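Local coordinates for phosphate ABC transporter, phosphate-binding protein (Clostridium perfringens, PDB 4Q8R) that probably binds inorganic phosphate with high affinity outside the cell membrane and delivers it to an ABC-type phosphate transporter, at residues 82-87 and 182-187; 97-102 and 137-142; 121-126 and 167-172; 158-163 and 177-182. One frame throughout, in Å; residues are numbered along the deposited sequence.

Contact 1 (82-87 and 182-187); sequences ALITHK and VSAVKV. With ZN (zinc ion), chain E.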
loop_
_atom_site.group_PDB
_atom_site.type_symbol
_atom_site.label_atom_id
_atom_site.label_comp_id
_atom_site.label_asym_id
_atom_site.label_seq_id
_atom_site.Cartn_x
_atom_site.Cartn_y
_atom_site.Cartn_z
ATOM N N ALA A 82 -7.840 0.401 -0.578
ATOM C CA ALA A 82 -9.068 0.807 -1.244
ATOM C C ALA A 82 -9.090 0.259 -2.671
ATOM O O ALA A 82 -8.087 0.144 -3.315
ATOM C CB ALA A 82 -9.155 2.304 -1.313
ATOM N N LEU A 83 -10.301 -0.066 -3.101
ATOM C CA LEU A 83 -10.604 -0.379 -4.505
ATOM C C LEU A 83 -11.155 0.905 -5.038
ATOM O O LEU A 83 -12.292 1.322 -4.606
ATOM C CB LEU A 83 -11.707 -1.407 -4.651
ATOM C CG LEU A 83 -11.366 -2.864 -4.658
ATOM C CD1 LEU A 83 -10.513 -3.139 -5.847
ATOM C CD2 LEU A 83 -10.710 -3.258 -3.366
ATOM N N ILE A 84 -10.409 1.550 -5.904
ATOM C CA ILE A 84 -10.810 2.858 -6.413
ATOM C C ILE A 84 -11.381 2.780 -7.808
ATOM O O ILE A 84 -10.873 2.022 -8.670
ATOM C CB ILE A 84 -9.670 3.868 -6.334
ATOM C CG1 ILE A 84 -8.374 3.373 -6.994
ATOM C CG2 ILE A 84 -9.411 4.201 -4.866
ATOM C CD1 ILE A 84 -7.440 4.499 -7.298
ATOM N N THR A 85 -12.405 3.602 -8.041
ATOM C CA THR A 85 -12.985 3.779 -9.334
ATOM C C THR A 85 -12.845 5.241 -9.703
ATOM O O THR A 85 -12.499 6.115 -8.885
ATOM C CB THR A 85 -14.458 3.353 -9.378
ATOM O OG1 THR A 85 -15.206 4.294 -8.584
ATOM C CG2 THR A 85 -14.715 1.964 -8.867
ATOM N N HIS A 86 -13.067 5.528 -10.973
ATOM C CA HIS A 86 -13.280 6.906 -11.390
ATOM C C HIS A 86 -14.472 7.518 -10.602
ATOM O O HIS A 86 -15.414 6.839 -10.219
ATOM C CB HIS A 86 -13.576 6.938 -12.878
ATOM C CG HIS A 86 -13.317 8.224 -13.541
ATOM N ND1 HIS A 86 -12.070 8.629 -13.973
ATOM C CD2 HIS A 86 -14.173 9.233 -13.863
ATOM C CE1 HIS A 86 -12.176 9.786 -14.585
ATOM N NE2 HIS A 86 -13.426 10.198 -14.478
ATOM N N LYS A 87 -14.407 8.822 -10.438
ATOM C CA LYS A 87 -15.389 9.560 -9.716
ATOM C C LYS A 87 -16.733 9.365 -10.461
ATOM O O LYS A 87 -16.770 9.284 -11.686
ATOM C CB LYS A 87 -14.905 11.033 -9.648
ATOM C CG LYS A 87 -15.658 11.863 -8.710
ATOM C CD LYS A 87 -15.316 11.544 -7.265
ATOM C CE LYS A 87 -15.654 12.758 -6.401
ATOM N NZ LYS A 87 -15.398 12.372 -4.987
ATOM N N VAL A 182 -10.927 10.498 -6.751
ATOM C CA VAL A 182 -11.287 9.110 -7.049
ATOM C C VAL A 182 -12.305 8.650 -6.008
ATOM O O VAL A 182 -12.563 9.356 -5.021
ATOM C CB VAL A 182 -10.042 8.172 -7.072
ATOM C CG1 VAL A 182 -9.074 8.542 -8.198
ATOM C CG2 VAL A 182 -9.322 8.147 -5.746
ATOM N N SER A 183 -12.968 7.527 -6.266
ATOM C CA SER A 183 -13.966 6.964 -5.368
ATOM C C SER A 183 -13.563 5.602 -4.837
ATOM O O SER A 183 -13.365 4.654 -5.624
ATOM C CB SER A 183 -15.301 6.826 -6.107
ATOM O OG SER A 183 -15.786 8.124 -6.392
ATOM N N ALA A 184 -13.435 5.457 -3.531
ATOM C CA ALA A 184 -13.191 4.136 -2.945
ATOM C C ALA A 184 -14.544 3.447 -2.763
ATOM O O ALA A 184 -15.438 4.019 -2.163
ATOM C CB ALA A 184 -12.498 4.257 -1.608
ATOM N N VAL A 185 -14.719 2.248 -3.290
ATOM C CA VAL A 185 -15.943 1.503 -3.136
ATOM C C VAL A 185 -16.089 0.955 -1.727
ATOM O O VAL A 185 -15.096 0.730 -1.068
ATOM C CB VAL A 185 -16.092 0.350 -4.177
ATOM C CG1 VAL A 185 -15.950 0.863 -5.594
ATOM C CG2 VAL A 185 -15.080 -0.746 -3.928
ATOM N N LYS A 186 -17.314 0.776 -1.237
ATOM C CA LYS A 186 -17.515 -0.016 -0.029
ATOM C C LYS A 186 -17.133 -1.440 -0.373
ATOM O O LYS A 186 -17.319 -1.874 -1.509
ATOM C CB LYS A 186 -18.952 0.003 0.439
ATOM C CG LYS A 186 -19.372 1.369 0.904
ATOM C CD LYS A 186 -20.862 1.380 1.270
ATOM C CE LYS A 186 -21.288 2.807 1.547
ATOM N NZ LYS A 186 -22.759 2.840 1.768
ATOM N N VAL A 187 -16.610 -2.174 0.604
ATOM C CA VAL A 187 -16.309 -3.592 0.407
ATOM C C VAL A 187 -17.216 -4.378 1.333
ATOM O O VAL A 187 -17.209 -4.170 2.553
ATOM C CB VAL A 187 -14.823 -3.899 0.596
ATOM C CG1 VAL A 187 -14.645 -5.402 0.556
ATOM C CG2 VAL A 187 -13.989 -3.179 -0.482
HETATM ZN ZN ZN E . -14.296 11.819 -15.423
HETATM O O HOH W 1 -12.379 0.412 -1.159
HETATM O O HOH W 2 -13.303 11.801 -17.373
HETATM O O HOH W 3 -16.110 11.515 -16.135
#

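Contact 2 (97-102 and 137-142); sequences VQIKDI and EIVGFK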
loop_
_atom_site.group_PDB
_atom_site.type_symbol
_atom_site.label_atom_id
_atom_site.label_comp_id
_atom_site.label_asym_id
_atom_site.label_seq_id
_atom_site.Cartn_x
_atom_site.Cartn_y
_atom_site.Cartn_z
ATOM N N VAL A 97 -15.844 -11.349 -3.480
ATOM C CA VAL A 97 -15.960 -12.279 -4.603
ATOM C C VAL A 97 -16.263 -11.545 -5.904
ATOM O O VAL A 97 -15.767 -11.970 -7.005
ATOM C CB VAL A 97 -16.863 -13.439 -4.308
ATOM C CG1 VAL A 97 -18.362 -13.089 -4.226
ATOM C CG2 VAL A 97 -16.609 -14.589 -5.336
ATOM N N GLN A 98 -17.085 -10.462 -5.851
ATOM C CA GLN A 98 -17.218 -9.635 -7.070
ATOM C C GLN A 98 -15.859 -9.097 -7.505
ATOM O O GLN A 98 -15.512 -9.089 -8.698
ATOM C CB GLN A 98 -18.184 -8.486 -6.891
ATOM C CG GLN A 98 -19.621 -8.948 -6.879
ATOM C CD GLN A 98 -20.563 -7.805 -6.559
ATOM O OE1 GLN A 98 -20.348 -7.126 -5.581
ATOM N NE2 GLN A 98 -21.624 -7.681 -7.304
ATOM N N ILE A 99 -15.034 -8.635 -6.543
ATOM C CA ILE A 99 -13.737 -8.078 -6.867
ATOM C C ILE A 99 -12.845 -9.186 -7.530
ATOM O O ILE A 99 -12.149 -8.931 -8.505
ATOM C CB ILE A 99 -13.073 -7.452 -5.615
ATOM C CG1 ILE A 99 -13.893 -6.267 -5.186
ATOM C CG2 ILE A 99 -11.653 -6.974 -5.915
ATOM C CD1 ILE A 99 -13.673 -5.850 -3.744
ATOM N N LYS A 100 -12.905 -10.371 -6.941
ATOM C CA LYS A 100 -12.142 -11.509 -7.483
ATOM C C LYS A 100 -12.582 -11.735 -8.915
ATOM O O LYS A 100 -11.743 -11.945 -9.802
ATOM C CB LYS A 100 -12.347 -12.751 -6.692
ATOM C CG LYS A 100 -11.473 -13.980 -7.092
ATOM C CD LYS A 100 -11.791 -15.173 -6.231
ATOM C CE LYS A 100 -11.312 -16.416 -6.907
ATOM N NZ LYS A 100 -11.371 -17.578 -6.011
ATOM N N ASP A 101 -13.881 -11.785 -9.145
ATOM C CA ASP A 101 -14.417 -11.999 -10.502
ATOM C C ASP A 101 -13.969 -10.962 -11.493
ATOM O O ASP A 101 -13.678 -11.292 -12.651
ATOM C CB ASP A 101 -15.946 -11.998 -10.461
ATOM C CG ASP A 101 -16.532 -13.227 -9.838
ATOM O OD1 ASP A 101 -15.811 -14.224 -9.506
ATOM O OD2 ASP A 101 -17.771 -13.256 -9.721
ATOM N N ILE A 102 -13.871 -9.699 -11.093
ATOM C CA ILE A 102 -13.304 -8.687 -11.939
ATOM C C ILE A 102 -11.834 -8.943 -12.251
ATOM O O ILE A 102 -11.400 -8.915 -13.422
ATOM C CB ILE A 102 -13.434 -7.272 -11.283
ATOM C CG1 ILE A 102 -14.946 -6.903 -11.113
ATOM C CG2 ILE A 102 -12.740 -6.196 -12.083
ATOM C CD1 ILE A 102 -15.084 -5.786 -10.118
ATOM N N GLU A 137 -3.962 -11.909 -2.011
ATOM C CA GLU A 137 -4.145 -12.813 -0.893
ATOM C C GLU A 137 -5.516 -12.675 -0.266
ATOM O O GLU A 137 -6.185 -13.646 0.010
ATOM C CB GLU A 137 -3.037 -12.581 0.181
ATOM C CG GLU A 137 -3.083 -13.635 1.276
ATOM C CD GLU A 137 -1.868 -13.669 2.195
ATOM O OE1 GLU A 137 -2.034 -14.107 3.349
ATOM O OE2 GLU A 137 -0.761 -13.287 1.764
ATOM N N ILE A 138 -5.942 -11.442 -0.042
ATOM C CA ILE A 138 -7.211 -11.210 0.640
ATOM C C ILE A 138 -8.425 -11.466 -0.261
ATOM O O ILE A 138 -9.385 -12.142 0.151
ATOM C CB ILE A 138 -7.290 -9.807 1.222
ATOM C CG1 ILE A 138 -6.243 -9.723 2.337
ATOM C CG2 ILE A 138 -8.711 -9.511 1.739
ATOM C CD1 ILE A 138 -5.955 -8.348 2.871
ATOM N N VAL A 139 -8.344 -10.949 -1.497
ATOM C CA VAL A 139 -9.402 -11.161 -2.527
ATOM C C VAL A 139 -9.481 -12.632 -2.898
ATOM O O VAL A 139 -10.569 -13.161 -3.105
ATOM C CB VAL A 139 -9.179 -10.233 -3.725
ATOM C CG1 VAL A 139 -10.152 -10.530 -4.885
ATOM C CG2 VAL A 139 -9.304 -8.771 -3.249
ATOM N N GLY A 140 -8.321 -13.294 -2.945
ATOM C CA GLY A 140 -8.304 -14.725 -3.087
ATOM C C GLY A 140 -8.005 -15.271 -4.466
ATOM O O GLY A 140 -8.669 -16.194 -4.938
ATOM N N PHE A 141 -7.061 -14.659 -5.128
ATOM C CA PHE A 141 -6.574 -15.141 -6.422
ATOM C C PHE A 141 -5.061 -15.103 -6.471
ATOM O O PHE A 141 -4.432 -14.320 -5.794
ATOM C CB PHE A 141 -7.246 -14.441 -7.654
ATOM C CG PHE A 141 -6.889 -13.025 -7.841
ATOM C CD1 PHE A 141 -7.522 -11.987 -7.025
ATOM C CD2 PHE A 141 -5.952 -12.627 -8.751
ATOM C CE1 PHE A 141 -7.191 -10.676 -7.187
ATOM C CE2 PHE A 141 -5.604 -11.290 -8.899
ATOM C CZ PHE A 141 -6.248 -10.292 -8.110
ATOM N N LYS A 142 -4.532 -15.951 -7.336
ATOM C CA LYS A 142 -3.115 -16.044 -7.608
ATOM C C LYS A 142 -2.710 -15.182 -8.786
ATOM O O LYS A 142 -3.521 -14.861 -9.632
ATOM C CB LYS A 142 -2.738 -17.535 -7.810
ATOM C CG LYS A 142 -2.928 -18.379 -6.536
ATOM C CD LYS A 142 -2.377 -17.653 -5.281
ATOM C CE LYS A 142 -2.102 -18.518 -4.036
ATOM N NZ LYS A 142 -3.353 -18.872 -3.325
HETATM O O HOH W 4 -10.592 -17.824 -3.519
#

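Contact 3 (121-126 and 167-172); sequences VVVSRE and ENAIGY. With PO4 (phosphate ion), chain B.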
loop_
_atom_site.group_PDB
_atom_site.type_symbol
_atom_site.label_atom_id
_atom_site.label_comp_id
_atom_site.label_asym_id
_atom_site.label_seq_id
_atom_site.Cartn_x
_atom_site.Cartn_y
_atom_site.Cartn_z
ATOM N N VAL A 121 -11.911 -1.574 -17.181
ATOM C CA VAL A 121 -10.491 -1.458 -17.424
ATOM C C VAL A 121 -9.869 -1.848 -16.082
ATOM O O VAL A 121 -9.827 -1.045 -15.120
ATOM C CB VAL A 121 -10.085 -0.060 -17.922
ATOM C CG1 VAL A 121 -8.554 0.104 -18.017
ATOM C CG2 VAL A 121 -10.769 0.245 -19.269
ATOM N N VAL A 122 -9.375 -3.053 -16.012
ATOM C CA VAL A 122 -8.771 -3.616 -14.790
ATOM C C VAL A 122 -7.339 -3.133 -14.680
ATOM O O VAL A 122 -6.539 -3.298 -15.614
ATOM C CB VAL A 122 -8.829 -5.176 -14.779
ATOM C CG1 VAL A 122 -8.180 -5.725 -13.552
ATOM C CG2 VAL A 122 -10.230 -5.684 -14.889
ATOM N N VAL A 123 -6.991 -2.549 -13.533
ATOM C CA VAL A 123 -5.661 -2.062 -13.287
ATOM C C VAL A 123 -5.048 -2.775 -12.092
ATOM O O VAL A 123 -5.624 -2.817 -11.009
ATOM C CB VAL A 123 -5.562 -0.499 -13.123
ATOM C CG1 VAL A 123 -4.133 -0.030 -13.185
ATOM C CG2 VAL A 123 -6.410 0.216 -14.163
ATOM N N SER A 124 -3.834 -3.296 -12.320
ATOM C CA SER A 124 -3.044 -3.990 -11.318
ATOM C C SER A 124 -1.734 -3.264 -11.163
ATOM O O SER A 124 -1.312 -2.467 -12.037
ATOM C CB SER A 124 -2.719 -5.450 -11.698
ATOM O OG SER A 124 -3.887 -6.225 -11.683
ATOM N N ARG A 125 -1.108 -3.459 -9.983
ATOM C CA ARG A 125 0.219 -2.980 -9.747
ATOM C C ARG A 125 1.234 -3.962 -10.416
ATOM O O ARG A 125 0.859 -5.074 -10.815
ATOM C CB ARG A 125 0.476 -2.880 -8.271
ATOM C CG ARG A 125 -0.190 -1.645 -7.609
ATOM C CD ARG A 125 0.483 -0.333 -7.986
ATOM N NE ARG A 125 1.914 -0.354 -7.647
ATOM C CZ ARG A 125 2.414 -0.325 -6.397
ATOM N NH1 ARG A 125 1.617 -0.031 -5.371
ATOM N NH2 ARG A 125 3.719 -0.503 -6.212
ATOM N N GLU A 126 2.466 -3.506 -10.530
ATOM C CA GLU A 126 3.581 -4.310 -11.032
ATOM C C GLU A 126 3.951 -5.428 -10.053
ATOM O O GLU A 126 3.692 -5.364 -8.865
ATOM C CB GLU A 126 4.774 -3.433 -11.260
ATOM C CG GLU A 126 5.584 -2.995 -10.026
ATOM C CD GLU A 126 4.901 -2.020 -9.090
ATOM O OE1 GLU A 126 3.810 -1.455 -9.401
ATOM O OE2 GLU A 126 5.530 -1.785 -8.023
ATOM N N GLU A 167 -12.773 6.685 -17.126
ATOM C CA GLU A 167 -14.054 6.447 -16.513
ATOM C C GLU A 167 -14.353 5.012 -16.124
ATOM O O GLU A 167 -15.106 4.755 -15.171
ATOM C CB GLU A 167 -15.243 6.965 -17.419
ATOM C CG GLU A 167 -15.223 8.459 -17.609
ATOM C CD GLU A 167 -16.363 8.965 -18.435
ATOM O OE1 GLU A 167 -17.137 8.146 -18.912
ATOM O OE2 GLU A 167 -16.509 10.159 -18.587
ATOM N N ASN A 168 -13.805 4.050 -16.889
ATOM C CA ASN A 168 -14.148 2.698 -16.685
ATOM C C ASN A 168 -13.133 1.877 -15.913
ATOM O O ASN A 168 -13.269 0.684 -15.855
ATOM C CB ASN A 168 -14.415 2.065 -18.025
ATOM C CG ASN A 168 -15.623 2.702 -18.678
ATOM O OD1 ASN A 168 -16.639 2.874 -18.025
ATOM N ND2 ASN A 168 -15.520 3.029 -19.921
ATOM N N ALA A 169 -12.117 2.543 -15.366
ATOM C CA ALA A 169 -11.062 1.838 -14.674
ATOM C C ALA A 169 -11.411 1.459 -13.223
ATOM O O ALA A 169 -12.209 2.136 -12.513
ATOM C CB ALA A 169 -9.845 2.697 -14.694
ATOM N N ILE A 170 -10.713 0.456 -12.715
ATOM C CA ILE A 170 -10.750 0.071 -11.335
ATOM C C ILE A 170 -9.295 -0.271 -10.963
ATOM O O ILE A 170 -8.548 -0.923 -11.761
ATOM C CB ILE A 170 -11.714 -1.070 -11.071
ATOM C CG1 ILE A 170 -11.815 -1.353 -9.584
ATOM C CG2 ILE A 170 -11.353 -2.389 -11.858
ATOM C CD1 ILE A 170 -12.934 -2.281 -9.171
ATOM N N GLY A 171 -8.853 0.175 -9.777
ATOM C CA GLY A 171 -7.514 -0.173 -9.274
ATOM C C GLY A 171 -7.553 -0.311 -7.780
ATOM O O GLY A 171 -8.585 -0.151 -7.172
ATOM N N TYR A 172 -6.394 -0.616 -7.179
ATOM C CA TYR A 172 -6.288 -0.724 -5.730
ATOM C C TYR A 172 -5.094 0.069 -5.261
ATOM O O TYR A 172 -4.076 0.159 -5.902
ATOM C CB TYR A 172 -6.235 -2.175 -5.297
ATOM C CG TYR A 172 -5.183 -3.015 -6.037
ATOM C CD1 TYR A 172 -3.815 -2.930 -5.717
ATOM C CD2 TYR A 172 -5.568 -3.926 -7.032
ATOM C CE1 TYR A 172 -2.884 -3.747 -6.365
ATOM C CE2 TYR A 172 -4.630 -4.682 -7.696
ATOM C CZ TYR A 172 -3.324 -4.579 -7.369
ATOM O OH TYR A 172 -2.378 -5.359 -8.003
HETATM P P PO4 B . 3.921 -1.029 -2.659
HETATM O O1 PO4 B . 4.934 -2.137 -2.331
HETATM O O2 PO4 B . 4.533 0.031 -3.550
HETATM O O3 PO4 B . 2.635 -1.637 -3.201
HETATM O O4 PO4 B . 3.508 -0.374 -1.299
HETATM O O HOH W 5 -3.386 -7.641 -9.128
HETATM O O HOH W 6 -1.288 0.374 -5.199
#

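Contact 4 (158-163 and 177-182); sequences NIKSLV and YVDDSV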
loop_
_atom_site.group_PDB
_atom_site.type_symbol
_atom_site.label_atom_id
_atom_site.label_comp_id
_atom_site.label_asym_id
_atom_site.label_seq_id
_atom_site.Cartn_x
_atom_site.Cartn_y
_atom_site.Cartn_z
ATOM N N ASN A 158 0.984 5.929 -10.116
ATOM C CA ASN A 158 0.575 5.595 -11.471
ATOM C C ASN A 158 -0.806 4.943 -11.494
ATOM O O ASN A 158 -1.603 5.208 -12.388
ATOM C CB ASN A 158 1.609 4.780 -12.230
ATOM C CG ASN A 158 2.768 5.670 -12.727
ATOM O OD1 ASN A 158 2.580 6.857 -13.021
ATOM N ND2 ASN A 158 3.945 5.123 -12.844
ATOM N N ILE A 159 -1.130 4.088 -10.526
ATOM C CA ILE A 159 -2.420 3.467 -10.532
ATOM C C ILE A 159 -3.519 4.517 -10.270
ATOM O O ILE A 159 -4.575 4.494 -10.901
ATOM C CB ILE A 159 -2.467 2.205 -9.667
ATOM C CG1 ILE A 159 -3.726 1.349 -9.964
ATOM C CG2 ILE A 159 -2.424 2.491 -8.180
ATOM C CD1 ILE A 159 -3.586 -0.134 -9.495
ATOM N N LYS A 160 -3.248 5.437 -9.359
ATOM C CA LYS A 160 -4.198 6.502 -9.102
ATOM C C LYS A 160 -4.430 7.328 -10.409
ATOM O O LYS A 160 -5.569 7.623 -10.762
ATOM C CB LYS A 160 -3.667 7.433 -8.002
ATOM C CG LYS A 160 -4.592 8.558 -7.585
ATOM C CD LYS A 160 -3.998 9.230 -6.370
ATOM C CE LYS A 160 -4.856 10.388 -5.958
ATOM N NZ LYS A 160 -4.318 11.088 -4.763
ATOM N N SER A 161 -3.355 7.685 -11.087
ATOM C CA SER A 161 -3.422 8.507 -12.300
ATOM C C SER A 161 -4.220 7.773 -13.375
ATOM O O SER A 161 -5.049 8.366 -14.058
ATOM C CB SER A 161 -2.036 8.819 -12.819
ATOM O OG SER A 161 -1.365 9.757 -12.004
ATOM N N LEU A 162 -4.010 6.482 -13.514
ATOM C CA LEU A 162 -4.780 5.732 -14.522
ATOM C C LEU A 162 -6.301 5.780 -14.262
ATOM O O LEU A 162 -7.123 6.040 -15.188
ATOM C CB LEU A 162 -4.229 4.308 -14.669
ATOM C CG LEU A 162 -4.424 3.670 -16.043
ATOM C CD1 LEU A 162 -3.855 4.563 -17.113
ATOM C CD2 LEU A 162 -3.834 2.269 -16.089
ATOM N N VAL A 163 -6.668 5.553 -13.012
ATOM C CA VAL A 163 -8.057 5.555 -12.590
ATOM C C VAL A 163 -8.627 6.977 -12.760
ATOM O O VAL A 163 -9.738 7.153 -13.289
ATOM C CB VAL A 163 -8.223 5.009 -11.185
ATOM C CG1 VAL A 163 -9.650 5.203 -10.677
ATOM C CG2 VAL A 163 -7.830 3.549 -11.102
ATOM N N TYR A 177 -3.369 7.346 -0.287
ATOM C CA TYR A 177 -3.446 8.037 -1.573
ATOM C C TYR A 177 -4.863 8.404 -1.967
ATOM O O TYR A 177 -5.056 9.037 -3.002
ATOM C CB TYR A 177 -2.890 7.156 -2.690
ATOM C CG TYR A 177 -1.370 7.059 -2.701
ATOM C CD1 TYR A 177 -0.677 6.307 -1.743
ATOM C CD2 TYR A 177 -0.639 7.741 -3.670
ATOM C CE1 TYR A 177 0.720 6.213 -1.787
ATOM C CE2 TYR A 177 0.731 7.682 -3.695
ATOM C CZ TYR A 177 1.420 6.933 -2.766
ATOM O OH TYR A 177 2.781 6.870 -2.950
ATOM N N VAL A 178 -5.856 7.999 -1.195
ATOM C CA VAL A 178 -7.267 8.258 -1.594
ATOM C C VAL A 178 -7.603 9.717 -1.299
ATOM O O VAL A 178 -7.245 10.224 -0.266
ATOM C CB VAL A 178 -8.253 7.319 -0.896
ATOM C CG1 VAL A 178 -9.691 7.703 -1.260
ATOM C CG2 VAL A 178 -7.983 5.855 -1.292
ATOM N N ASP A 179 -8.204 10.411 -2.247
ATOM C CA ASP A 179 -8.698 11.733 -2.024
ATOM C C ASP A 179 -9.919 11.890 -2.863
ATOM O O ASP A 179 -10.411 10.906 -3.405
ATOM C CB ASP A 179 -7.647 12.815 -2.345
ATOM C CG ASP A 179 -7.143 12.738 -3.788
ATOM O OD1 ASP A 179 -7.869 12.203 -4.645
ATOM O OD2 ASP A 179 -6.045 13.212 -4.051
ATOM N N ASP A 180 -10.453 13.133 -2.874
ATOM C CA ASP A 180 -11.688 13.415 -3.612
ATOM C C ASP A 180 -11.662 13.248 -5.114
ATOM O O ASP A 180 -12.701 13.368 -5.727
ATOM C CB ASP A 180 -12.187 14.820 -3.333
ATOM C CG ASP A 180 -12.481 15.052 -1.860
ATOM O OD1 ASP A 180 -12.698 14.066 -1.121
ATOM O OD2 ASP A 180 -12.483 16.217 -1.453
ATOM N N SER A 181 -10.516 12.955 -5.694
ATOM C CA SER A 181 -10.379 12.840 -7.130
ATOM C C SER A 181 -10.782 11.462 -7.656
ATOM O O SER A 181 -10.908 11.305 -8.843
ATOM C CB SER A 181 -8.932 13.137 -7.565
ATOM O OG SER A 181 -8.056 12.082 -7.240
ATOM N N VAL A 182 -10.927 10.498 -6.751
ATOM C CA VAL A 182 -11.287 9.110 -7.049
ATOM C C VAL A 182 -12.305 8.650 -6.008
ATOM O O VAL A 182 -12.563 9.356 -5.021
ATOM C CB VAL A 182 -10.042 8.172 -7.072
ATOM C CG1 VAL A 182 -9.074 8.542 -8.198
ATOM C CG2 VAL A 182 -9.322 8.147 -5.746
#

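Contact 1 (82-87 and 182-187)
Leu83 and Val185 make the tightest apolar touch between strand 82-86 and segment 182-187, CB of Leu83 meeting CG2 of Val185 at 3.5 Å. The other methyl of Val185, CG1, meets CG2 of Thr85, the two side chains crossing at about a right angle. Ile84 and Ala184 share one face of the sheet; there Ile84 turns its CG2 branch to CG2 of Val182 at 4.0 Å, while Ala82 CB rests on Ala184 CB. Helix 96-103 packs on Leu83 through Ile99, and helix 156-164 covers Ile84 through Val163. The two strands run antiparallel within the mixed sheet of a periplasmic-binding-protein fold, with Thr85 and Ser183 as the hydrogen-bonded pair: Thr85 N gives to Ser183 O (2.8 Å) and Ser183 N to Thr85 O (3.0 Å), the latter nearly straight at 176°. Farther along, Val185 N reaches Leu83 O at 2.9 Å, and a water bridges Leu83 N and Val185 O where the strands part. On the other face Thr85 OG1 lies beside Ser183 CB, and the bent chain of Lys87 lays its CD 3.6 Å from Ser183 OG. At the outer end His86 swings away from segment 182-187, CG anti to its backbone N (chi1 -158°); ND1 bonds to Val163 O, leaving NE2 to bind a zinc ion at 2.1 Å, with two waters also on the metal.

Contact 2 (97-102 and 137-142)
Two helices of the periplasmic-binding-protein fold meet here: helix 96-103 lies against the C-terminal end of helix 130-139, where the chain turns out through Gly140. Val139 carries the apolar contact. Its CG1, anti to the backbone N (chi1 173°), presses on the backbone of helix 96-103, 3.4 Å from Lys100 CA, and also touches Lys100 CB. The other branch, CG2, meets CG2 of Ile99 at 4.0 Å, the two side chains crossing at about a right angle. Phe135, one turn earlier in helix 130-139, packs on Ile99 as well and touches Phe141. Phe141 takes CG1 of Val139 at its ring edge, in plane, and brings its CB near Lys100 CG. Above this apolar layer Lys100 runs out fully extended along the Gly140 backbone, with CE 3.3 Å from Gly140 O. Its NZ makes a weak direct bond to Gly140 O (3.2 Å), reinforced by a water that accepts from Lys100 NZ at 2.6 Å and donates to Gly140 O at 2.9 Å. Gly140 has positive phi (101°), a conformation that suits glycine. The ammonium thus joins one helix to the carbonyl at the other's end, where the helix dipole would probably favour a positive charge.

Contact 3 (121-126 and 167-172)
Strands 121-125 and 169-172 run parallel, their axes 4.8 Å apart and 20° from alignment, linked by Val121 N to Asn168 O, Ile170 N to Val121 O and Val123 N to Ile170 O. Asn168 O also accepts from Trp110 NE1. Val121 and Ala169 share one face of the sheet, CB to CB at 4.3 Å, and Val123 adds CG2 against the same alanine methyl. Past Gly171 the ladder gives way to a side chain: Tyr172, its ring carried between backbone N and carbonyl carbon (chi1 51°), reaches across so that OH accepts from Arg125 N at 3.0 Å. A water ties Tyr172 OH to Ser124 OG, which also bonds to Ser150, and Phe135 stacks on the ring. Arg125 lays CG 3.6 Å from Tyr172 CE1, then bends twice, at chi2 and chi3, to turn its guanidinium toward the ligand. Glu126 grips that group side-on, OE1 taking NE at 2.8 Å and OE2 taking NH2 at 2.9 Å, both on the syn side of the carboxylate. NH2 also gives to O2 of the phosphate ion at 2.8 Å, near the guanidinium plane, while NH1 bonds weakly to phosphate O3 and, through a water, to Tyr172 O. Hydroxyls of Ser11, Thr12, Ser13, Ser41, Ser129 and Thr131 also bond to the phosphate. Held by Glu126 and the water, the guanidinium has its rotation fixed and meets the anion with a charge that Glu126 probably partly offsets.

Contact 4 (158-163 and 177-182)
Lys160 reaches from helix 156-164 to the loop 177-182 and spends its ammonium on two acceptors there. The side chain is extended throughout, CG anti to the backbone N (chi1 -177°), which carries NZ clear of the helix to lie between Tyr177 O and Asp179 OD2, each 2.8 Å away. The carbonyl of Tyr177 takes its bond with NZ tilted 19° from the plane. The carboxylate is met differently: NZ sits well above its plane, 61° out, so this salt bridge comes over the group while the two side chains cross at about a right angle. Asp179 OD1 is meanwhile gripped by two donors of its own loop. Ser181 N comes from above the carboxylate plane at 2.9 Å, closing an Asx turn, and Ser181 OG binds the syn lone pair at 2.6 Å; the serine hydroxyl in turn accepts from Gln164 NE2. With both oxygens engaged, Asp179 is fixed in rotation, and its charge is probably balanced by Lys160. Tyr177 sends its hydroxyl to the backbone O of Thr12, a residue whose own hydroxyl binds the phosphate ion, and offers CB to Lys160 CD. Beneath the polar layer Val163 CG1 meets Val182 CG1 at 4.2 Å. Asp179 to Val182 form a type I beta turn. A loop joining strands 169-174 and 182-187 is thus pinned to the helix that precedes strand 169-174, a helix lying over the sheet in this periplasmic-binding-protein fold.

Contacts 1, 3 and 4 crowd together, their centres about 9 to 11 Å apart, while the centre of contact 2 lies about 14 Å from that of contact 3, about 16 Å from that of contact 1 and about 21 Å from that of contact 4. Contacts 1 and 3 belong to one mixed sheet, in which strand 71-86 lies beside both 169-174 and 182-187; Ile84 N probably bonds to Gly171 O between them. Helix 156-164 of contact 4 packs on strands 121-125 and 71-86, and contacts 4 and 1 share Val182. Helix 96-103 of contact 2 touches Leu83 and Val122. Along the chain contact 1 encloses the other three, while contact 3 alternates with 2 and 4, so helices and strands interlock around the sheet whose strand 121-125 leads to the phosphate.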